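Local coordinates for uncharacterized protein YacP (Bacillus subtilis, PDB 5MQ8) that acts as an endoribonuclease, also known as Rae1, in ribosome-dependent mRNA decay, probably through its PIN-type NYN domain, at residues I34-E39 against T130-I135; T79-I84 against E107-F112. All coordinates share one frame; numbering follows the deposited sequence.

Contact 1 (I34-E39 against T130-I135)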
ATOM      1  N   ILE A  34      -7.030  12.202 -10.104  1.00 25.94           N
ATOM      2  CA  ILE A  34      -7.261  10.951 -10.859  1.00 26.07           C
ATOM      3  C   ILE A  34      -7.334   9.732  -9.929  1.00 29.72           C
ATOM      4  O   ILE A  34      -8.214   8.877 -10.110  1.00 29.71           O
ATOM      5  CB  ILE A  34      -6.223  10.774 -11.995  1.00 28.69           C
ATOM      6  CG1 ILE A  34      -6.424  11.848 -13.083  1.00 28.41           C
ATOM      7  CG2 ILE A  34      -6.280   9.368 -12.595  1.00 29.58           C
ATOM      8  CD1 ILE A  34      -5.194  12.091 -13.943  1.00 33.94           C
ATOM      9  N   GLN A  35      -6.430   9.667  -8.923  1.00 26.07           N
ATOM     10  CA  GLN A  35      -6.393   8.572  -7.951  1.00 26.08           C
ATOM     11  C   GLN A  35      -7.665   8.574  -7.090  1.00 30.33           C
ATOM     12  O   GLN A  35      -8.256   7.512  -6.894  1.00 30.70           O
ATOM     13  CB  GLN A  35      -5.095   8.605  -7.105  1.00 27.33           C
ATOM     14  CG  GLN A  35      -4.960   7.484  -6.043  1.00 37.28           C
ATOM     15  CD  GLN A  35      -5.206   6.060  -6.529  1.00 46.91           C
ATOM     16  OE1 GLN A  35      -5.890   5.264  -5.875  1.00 43.43           O
ATOM     17  NE2 GLN A  35      -4.682   5.704  -7.684  1.00 33.12           N
ATOM     18  N   LYS A  36      -8.111   9.767  -6.643  1.00 27.33           N
ATOM     19  CA  LYS A  36      -9.354   9.937  -5.883  1.00 27.73           C
ATOM     20  C   LYS A  36     -10.556   9.465  -6.703  1.00 30.82           C
ATOM     21  O   LYS A  36     -11.441   8.799  -6.157  1.00 30.07           O
ATOM     22  CB  LYS A  36      -9.561  11.408  -5.447  1.00 29.29           C
ATOM     23  CG  LYS A  36      -8.545  11.962  -4.441  1.00 31.62           C
ATOM     24  CD  LYS A  36      -8.404  11.106  -3.193  1.00 39.93           C
ATOM     25  CE  LYS A  36      -7.009  10.534  -3.112  1.00 54.89           C
ATOM     26  NZ  LYS A  36      -6.982   9.188  -2.475  1.00 53.07           N
ATOM     27  N   MET A  37     -10.567   9.780  -8.014  1.00 26.79           N
ATOM     28  CA  MET A  37     -11.641   9.378  -8.913  1.00 27.62           C
ATOM     29  C   MET A  37     -11.629   7.868  -9.221  1.00 32.82           C
ATOM     30  O   MET A  37     -12.693   7.308  -9.490  1.00 31.99           O
ATOM     31  CB  MET A  37     -11.692  10.241 -10.188  1.00 30.23           C
ATOM     32  CG  MET A  37     -12.149  11.714  -9.935  1.00 34.20           C
ATOM     33  SD  MET A  37     -13.393  12.031  -8.641  1.00 39.05           S
ATOM     34  CE  MET A  37     -14.716  11.380  -9.313  1.00 35.87           C
ATOM     35  N   ALA A  38     -10.447   7.206  -9.138  1.00 30.35           N
ATOM     36  CA  ALA A  38     -10.307   5.754  -9.309  1.00 29.78           C
ATOM     37  C   ALA A  38     -11.002   5.075  -8.135  1.00 32.90           C
ATOM     38  O   ALA A  38     -11.795   4.173  -8.355  1.00 32.68           O
ATOM     39  CB  ALA A  38      -8.835   5.360  -9.358  1.00 30.29           C
ATOM     40  N   GLU A  39     -10.759   5.572  -6.898  1.00 28.61           N
ATOM     41  CA  GLU A  39     -11.389   5.079  -5.678  1.00 27.69           C
ATOM     42  C   GLU A  39     -12.917   5.237  -5.752  1.00 34.74           C
ATOM     43  O   GLU A  39     -13.631   4.284  -5.435  1.00 34.98           O
ATOM     44  CB  GLU A  39     -10.842   5.815  -4.455  1.00 27.71           C
ATOM     45  CG  GLU A  39      -9.493   5.304  -4.013  1.00 29.61           C
ATOM     46  CD  GLU A  39      -8.556   6.321  -3.402  1.00 44.50           C
ATOM     47  OE1 GLU A  39      -9.043   7.342  -2.867  1.00 41.52           O
ATOM     48  OE2 GLU A  39      -7.330   6.084  -3.437  1.00 49.00           O
ATOM     49  N   THR A 130     -15.295  10.307   2.484  1.00 35.21           N
ATOM     50  CA  THR A 130     -16.041   9.201   3.120  1.00 35.37           C
ATOM     51  C   THR A 130     -15.610   7.859   2.505  1.00 38.58           C
ATOM     52  O   THR A 130     -15.333   6.922   3.251  1.00 38.13           O
ATOM     53  CB  THR A 130     -17.578   9.444   3.001  1.00 35.40           C
ATOM     54  OG1 THR A 130     -17.945  10.625   3.688  1.00 38.65           O
ATOM     55  CG2 THR A 130     -18.418   8.286   3.463  1.00 35.25           C
ATOM     56  N   ILE A 131     -15.588   7.777   1.149  1.00 34.14           N
ATOM     57  CA  ILE A 131     -15.191   6.589   0.372  1.00 33.63           C
ATOM     58  C   ILE A 131     -13.740   6.173   0.697  1.00 37.16           C
ATOM     59  O   ILE A 131     -13.494   4.995   0.927  1.00 37.27           O
ATOM     60  CB  ILE A 131     -15.453   6.793  -1.148  1.00 36.29           C
ATOM     61  CG1 ILE A 131     -16.966   6.763  -1.445  1.00 36.96           C
ATOM     62  CG2 ILE A 131     -14.701   5.763  -2.002  1.00 35.85           C
ATOM     63  CD1 ILE A 131     -17.400   7.289  -2.803  1.00 38.14           C
ATOM     64  N   GLU A 132     -12.815   7.147   0.779  1.00 33.94           N
ATOM     65  CA  GLU A 132     -11.414   6.929   1.132  1.00 35.58           C
ATOM     66  C   GLU A 132     -11.298   6.223   2.497  1.00 41.40           C
ATOM     67  O   GLU A 132     -10.557   5.246   2.624  1.00 40.82           O
ATOM     68  CB  GLU A 132     -10.680   8.270   1.251  1.00 37.65           C
ATOM     69  CG  GLU A 132      -9.940   8.743   0.020  1.00 54.11           C
ATOM     70  CD  GLU A 132      -9.060   9.947   0.303  1.00 77.62           C
ATOM     71  OE1 GLU A 132      -9.602  10.988   0.742  1.00 64.11           O
ATOM     72  OE2 GLU A 132      -7.824   9.836   0.130  1.00 76.00           O
ATOM     73  N   ARG A 133     -11.996   6.764   3.517  1.00 39.18           N
ATOM     74  CA  ARG A 133     -11.991   6.250   4.886  1.00 39.51           C
ATOM     75  C   ARG A 133     -12.600   4.869   4.978  1.00 42.00           C
ATOM     76  O   ARG A 133     -12.090   4.044   5.731  1.00 43.38           O
ATOM     77  CB  ARG A 133     -12.696   7.226   5.846  1.00 41.58           C
ATOM     78  CG  ARG A 133     -11.819   8.404   6.260  1.00 57.50           C
ATOM     79  CD  ARG A 133     -12.447   9.222   7.387  1.00 75.44           C
ATOM     80  NE  ARG A 133     -13.552  10.073   6.926  1.00 84.01           N
ATOM     81  CZ  ARG A 133     -13.418  11.338   6.530  1.00 95.39           C
ATOM     82  NH1 ARG A 133     -12.225  11.921   6.532  1.00 85.13           N
ATOM     83  NH2 ARG A 133     -14.477  12.028   6.126  1.00 76.25           N
ATOM     84  N   ARG A 134     -13.661   4.616   4.194  1.00 36.64           N
ATOM     85  CA  ARG A 134     -14.369   3.345   4.151  1.00 36.20           C
ATOM     86  C   ARG A 134     -13.501   2.262   3.531  1.00 39.46           C
ATOM     87  O   ARG A 134     -13.415   1.166   4.094  1.00 38.59           O
ATOM     88  CB  ARG A 134     -15.703   3.480   3.399  1.00 38.00           C
ATOM     89  CG  ARG A 134     -16.921   3.221   4.284  1.00 46.92           C
ATOM     90  CD  ARG A 134     -18.215   3.729   3.668  1.00 51.71           C
ATOM     91  NE  ARG A 134     -18.965   4.570   4.607  1.00 55.67           N
ATOM     92  CZ  ARG A 134     -20.008   5.323   4.272  1.00 70.27           C
ATOM     93  NH1 ARG A 134     -20.436   5.356   3.018  1.00 62.71           N
ATOM     94  NH2 ARG A 134     -20.622   6.062   5.186  1.00 56.70           N
ATOM     95  N   ILE A 135     -12.845   2.564   2.378  1.00 33.78           N
ATOM     96  CA  ILE A 135     -11.962   1.615   1.698  1.00 31.88           C
ATOM     97  C   ILE A 135     -10.811   1.230   2.626  1.00 36.16           C
ATOM     98  O   ILE A 135     -10.537   0.039   2.771  1.00 35.24           O
ATOM     99  CB  ILE A 135     -11.474   2.116   0.302  1.00 33.26           C
ATOM    100  CG1 ILE A 135     -12.636   2.181  -0.695  1.00 32.12           C
ATOM    101  CG2 ILE A 135     -10.328   1.237  -0.248  1.00 31.30           C
ATOM    102  CD1 ILE A 135     -12.304   2.910  -2.007  1.00 32.39           C
TER
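Lys36 reaches from helix 23-44 to Glu132 on helix 121-145, a worked example of one ammonium group serving two acids on different helices. From CB the chain turns at chi2 (-54°), so that CG hands on to a CD already beside the Glu132 carboxylate, 3.6 Å from its OE2. CE follows at 3.4 Å from the same Glu132 OE2. At the tip, Lys36 NZ donates to Glu132 OE2 over 2.8 Å, coming from above the carboxylate plane, and also to the syn lone pair of Glu39 OE1, likewise at 2.8 Å. The shared cation probably offsets the closeness of the two carboxylates, whose Glu39 OE1 and Glu132 OE2 are 4.1 Å apart. Beside this network isoleucines pack on Glu39: Ile135 CD1 lies 4.1 Å from Glu39 CB, and Ile131 CG2 rests against the Glu39 carbonyl oxygen. The helix segments cross at 66°, their axes 10.3 Å apart at closest approach. Phe161 and Ser154 of the second subunit pack on Ile135 and Glu39, while within the chain Met37 packs helix 23-44 against strands 3-7 and 47-52 of the parallel sheet.

Contact 2 (T79-I84 against E107-F112); sequences TADERI and EQWAIF
Asp81, in the first turn of helix 80-90, meets Trp109 and its neighbours in the loop between strands 98-101 and 117-119 of the PIN-type NYN domain. The hydrogen bonds illustrate how one aspartate can organise a whole turn of chain. With CG set between backbone N and carbonyl carbon (chi1 69°), the Asp81 carboxylate is turned toward the loop amides, and Trp109 N donates to its OD2 (3.2 Å, 158° at the hydrogen) from above the carboxylate plane. Two waters also donate to that oxygen; one accepts from Ala110 N, the other from Gln108 N, and the latter donates as well to Glu107 OE2. A third water joins Asp81 O to Ile111 N, which makes four successive backbone N-H groups tied to this residue, directly or through water. Trp109 sits in the left-handed helical region, within that run of amides. Asp81 OD1 is taken by Thr79 OG1 at 2.7 Å. Thr79 is at the N-cap position, yet its hydroxyl makes no capping bond; its own N donates to Glu82 OE1 from above the carboxylate plane.

Apolar packing makes up the rest. Ile84 CD1 meets the edge of the Trp109 ring, in its plane, 3.9 Å from CZ3, and Ile84 CG2 approaches Ile111 CG2 at 4.3 Å. Val100 of strand 98-101 touches Ile84, Trp109 and Ile111, and Asp104 accepts the hydrogen bond of Trp109 NE1. Asp7 of strand 3-7 also touches the indole; PIN-family nucleases carry acidic residues at the ends of the sheet strands, so Asp7 and Asp81 may lie near the active site.

A CH-pi contact completes the meeting: the backbone position of Asp81 puts its CB over the six-membered ring of Trp109, 3.3 Å from the centroid and 7° off the normal.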
ATOM      1  N   THR A  79     -13.929  24.790 -23.911  1.00 34.45           N
ATOM      2  CA  THR A  79     -13.960  24.810 -22.450  1.00 33.95           C
ATOM      3  C   THR A  79     -14.485  23.458 -21.951  1.00 37.06           C
ATOM      4  O   THR A  79     -15.123  22.724 -22.712  1.00 35.50           O
ATOM      5  CB  THR A  79     -14.815  25.972 -21.932  1.00 42.07           C
ATOM      6  OG1 THR A  79     -16.081  25.935 -22.588  1.00 42.37           O
ATOM      7  CG2 THR A  79     -14.147  27.337 -22.143  1.00 39.46           C
ATOM      8  N   ALA A  80     -14.224  23.148 -20.672  1.00 33.71           N
ATOM      9  CA  ALA A  80     -14.624  21.914 -20.014  1.00 32.89           C
ATOM     10  C   ALA A  80     -16.121  21.683 -20.101  1.00 37.13           C
ATOM     11  O   ALA A  80     -16.518  20.554 -20.360  1.00 37.98           O
ATOM     12  CB  ALA A  80     -14.158  21.905 -18.564  1.00 33.47           C
ATOM     13  N   ASP A  81     -16.951  22.741 -19.952  1.00 33.24           N
ATOM     14  CA  ASP A  81     -18.408  22.611 -20.042  1.00 32.56           C
ATOM     15  C   ASP A  81     -18.886  22.167 -21.433  1.00 35.26           C
ATOM     16  O   ASP A  81     -19.897  21.480 -21.525  1.00 34.11           O
ATOM     17  CB  ASP A  81     -19.136  23.884 -19.572  1.00 33.82           C
ATOM     18  CG  ASP A  81     -18.981  25.085 -20.461  1.00 38.90           C
ATOM     19  OD1 ASP A  81     -17.846  25.536 -20.638  1.00 39.23           O
ATOM     20  OD2 ASP A  81     -20.009  25.622 -20.914  1.00 42.34           O
ATOM     21  N   GLU A  82     -18.159  22.558 -22.496  1.00 32.09           N
ATOM     22  CA  GLU A  82     -18.474  22.188 -23.882  1.00 32.45           C
ATOM     23  C   GLU A  82     -18.147  20.709 -24.120  1.00 37.53           C
ATOM     24  O   GLU A  82     -18.974  19.990 -24.686  1.00 38.09           O
ATOM     25  CB  GLU A  82     -17.739  23.091 -24.886  1.00 33.39           C
ATOM     26  CG  GLU A  82     -18.254  24.523 -24.872  1.00 38.96           C
ATOM     27  CD  GLU A  82     -17.454  25.552 -25.652  1.00 59.30           C
ATOM     28  OE1 GLU A  82     -16.288  25.275 -26.012  1.00 44.49           O
ATOM     29  OE2 GLU A  82     -17.986  26.665 -25.864  1.00 61.27           O
ATOM     30  N   ARG A  83     -16.979  20.245 -23.624  1.00 33.45           N
ATOM     31  CA  ARG A  83     -16.581  18.840 -23.721  1.00 33.31           C
ATOM     32  C   ARG A  83     -17.508  17.954 -22.895  1.00 34.96           C
ATOM     33  O   ARG A  83     -17.942  16.914 -23.379  1.00 34.44           O
ATOM     34  CB  ARG A  83     -15.094  18.630 -23.368  1.00 33.03           C
ATOM     35  CG  ARG A  83     -14.614  17.167 -23.456  1.00 40.26           C
ATOM     36  CD  ARG A  83     -14.779  16.535 -24.836  1.00 38.64           C
ATOM     37  NE  ARG A  83     -13.934  17.214 -25.809  1.00 34.31           N
ATOM     38  CZ  ARG A  83     -12.967  16.643 -26.516  1.00 52.97           C
ATOM     39  NH1 ARG A  83     -12.758  15.334 -26.437  1.00 32.87           N
ATOM     40  NH2 ARG A  83     -12.228  17.369 -27.339  1.00 50.00           N
ATOM     41  N   ILE A  84     -17.862  18.399 -21.681  1.00 30.61           N
ATOM     42  CA  ILE A  84     -18.779  17.690 -20.792  1.00 29.80           C
ATOM     43  C   ILE A  84     -20.161  17.509 -21.476  1.00 37.57           C
ATOM     44  O   ILE A  84     -20.723  16.410 -21.428  1.00 38.37           O
ATOM     45  CB  ILE A  84     -18.830  18.344 -19.385  1.00 30.55           C
ATOM     46  CG1 ILE A  84     -17.574  17.940 -18.580  1.00 30.37           C
ATOM     47  CG2 ILE A  84     -20.104  17.961 -18.632  1.00 28.38           C
ATOM     48  CD1 ILE A  84     -17.239  18.795 -17.367  1.00 22.54           C
ATOM     49  N   GLU A 107     -19.117  29.802 -16.832  1.00 34.14           N
ATOM     50  CA  GLU A 107     -19.445  29.203 -18.123  1.00 33.91           C
ATOM     51  C   GLU A 107     -20.933  28.975 -18.269  1.00 38.11           C
ATOM     52  O   GLU A 107     -21.673  29.013 -17.284  1.00 37.66           O
ATOM     53  CB  GLU A 107     -18.650  27.902 -18.361  1.00 35.37           C
ATOM     54  CG  GLU A 107     -17.136  28.067 -18.426  1.00 38.11           C
ATOM     55  CD  GLU A 107     -16.558  28.937 -19.519  1.00 50.62           C
ATOM     56  OE1 GLU A 107     -15.396  29.361 -19.359  1.00 54.83           O
ATOM     57  OE2 GLU A 107     -17.237  29.182 -20.542  1.00 42.62           O
ATOM     58  N   GLN A 108     -21.369  28.741 -19.506  1.00 36.77           N
ATOM     59  CA  GLN A 108     -22.772  28.516 -19.842  1.00 37.39           C
ATOM     60  C   GLN A 108     -23.386  27.308 -19.171  1.00 41.12           C
ATOM     61  O   GLN A 108     -24.514  27.408 -18.685  1.00 40.82           O
ATOM     62  CB  GLN A 108     -22.972  28.428 -21.362  1.00 39.00           C
ATOM     63  CG  GLN A 108     -23.226  29.762 -22.088  1.00 55.63           C
ATOM     64  CD  GLN A 108     -23.851  30.884 -21.276  1.00 71.54           C
ATOM     65  OE1 GLN A 108     -23.160  31.635 -20.576  1.00 64.48           O
ATOM     66  NE2 GLN A 108     -25.169  31.014 -21.344  1.00 63.23           N
ATOM     67  N   TRP A 109     -22.649  26.163 -19.139  1.00 37.22           N
ATOM     68  CA  TRP A 109     -23.119  24.893 -18.567  1.00 35.84           C
ATOM     69  C   TRP A 109     -24.490  24.522 -19.152  1.00 40.33           C
ATOM     70  O   TRP A 109     -25.424  24.212 -18.416  1.00 40.30           O
ATOM     71  CB  TRP A 109     -23.101  24.925 -17.023  1.00 33.98           C
ATOM     72  CG  TRP A 109     -21.705  24.976 -16.477  1.00 34.91           C
ATOM     73  CD1 TRP A 109     -21.051  26.077 -16.006  1.00 37.82           C
ATOM     74  CD2 TRP A 109     -20.741  23.909 -16.493  1.00 34.60           C
ATOM     75  NE1 TRP A 109     -19.752  25.758 -15.693  1.00 37.64           N
ATOM     76  CE2 TRP A 109     -19.527  24.436 -15.998  1.00 38.49           C
ATOM     77  CE3 TRP A 109     -20.791  22.547 -16.863  1.00 35.08           C
ATOM     78  CZ2 TRP A 109     -18.364  23.659 -15.889  1.00 36.85           C
ATOM     79  CZ3 TRP A 109     -19.643  21.773 -16.738  1.00 35.75           C
ATOM     80  CH2 TRP A 109     -18.444  22.331 -16.265  1.00 36.18           C
ATOM     81  N   ALA A 110     -24.598  24.590 -20.495  1.00 38.42           N
ATOM     82  CA  ALA A 110     -25.815  24.294 -21.270  1.00 38.75           C
ATOM     83  C   ALA A 110     -26.395  22.906 -20.985  1.00 46.00           C
ATOM     84  O   ALA A 110     -27.607  22.729 -21.089  1.00 47.13           O
ATOM     85  CB  ALA A 110     -25.538  24.454 -22.756  1.00 38.98           C
ATOM     86  N   ILE A 111     -25.539  21.941 -20.563  1.00 42.90           N
ATOM     87  CA  ILE A 111     -25.932  20.571 -20.232  1.00 42.64           C
ATOM     88  C   ILE A 111     -26.910  20.498 -19.036  1.00 46.11           C
ATOM     89  O   ILE A 111     -27.660  19.523 -18.928  1.00 45.30           O
ATOM     90  CB  ILE A 111     -24.677  19.670 -20.039  1.00 46.02           C
ATOM     91  CG1 ILE A 111     -25.038  18.170 -20.188  1.00 46.53           C
ATOM     92  CG2 ILE A 111     -23.910  19.981 -18.730  1.00 46.97           C
ATOM     93  CD1 ILE A 111     -24.372  17.271 -19.226  1.00 55.29           C
ATOM     94  N   PHE A 112     -26.928  21.529 -18.162  1.00 43.12           N
ATOM     95  CA  PHE A 112     -27.813  21.538 -17.000  1.00 43.57           C
ATOM     96  C   PHE A 112     -29.285  21.812 -17.371  1.00 51.52           C
ATOM     97  O   PHE A 112     -30.173  21.688 -16.520  1.00 50.76           O
ATOM     98  CB  PHE A 112     -27.289  22.480 -15.908  1.00 45.02           C
ATOM     99  CG  PHE A 112     -25.999  22.008 -15.274  1.00 46.10           C
ATOM    100  CD1 PHE A 112     -25.813  20.667 -14.944  1.00 49.30           C
ATOM    101  CD2 PHE A 112     -24.986  22.909 -14.966  1.00 47.57           C
ATOM    102  CE1 PHE A 112     -24.619  20.231 -14.377  1.00 49.92           C
ATOM    103  CE2 PHE A 112     -23.789  22.473 -14.389  1.00 50.39           C
ATOM    104  CZ  PHE A 112     -23.615  21.138 -14.095  1.00 48.64           C
TER
HETATM  105  O   HOH W   1     -22.359  22.138 -20.751  1.00 36.71           O
HETATM  106  O   HOH W   2     -22.146  24.556 -22.175  1.00 39.31           O
HETATM  107  O   HOH W   3     -19.529  28.218 -21.667  1.00 42.49           O

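The two contacts show how chemistry follows position within a single domain. Contact 1 is buried, 9 Å from the centre of the chain, and joins two long helices close to the second subunit; direct ion pairing and isoleucine packing do the work. Contact 2, only partly buried and 18 Å from that centre, sets the start of a shorter helix against a loop, and no other chain of the assembly touches it; water, backbone amides and a threonine hydroxyl replace the lysine as partners of the carboxylates. The contacts share no secondary-structure element, yet helix 23-44 and helix 80-90 both touch strands 3-7 and 47-52. Their centres lie 26 Å apart, contact 2 nested inside the loop closed by contact 1.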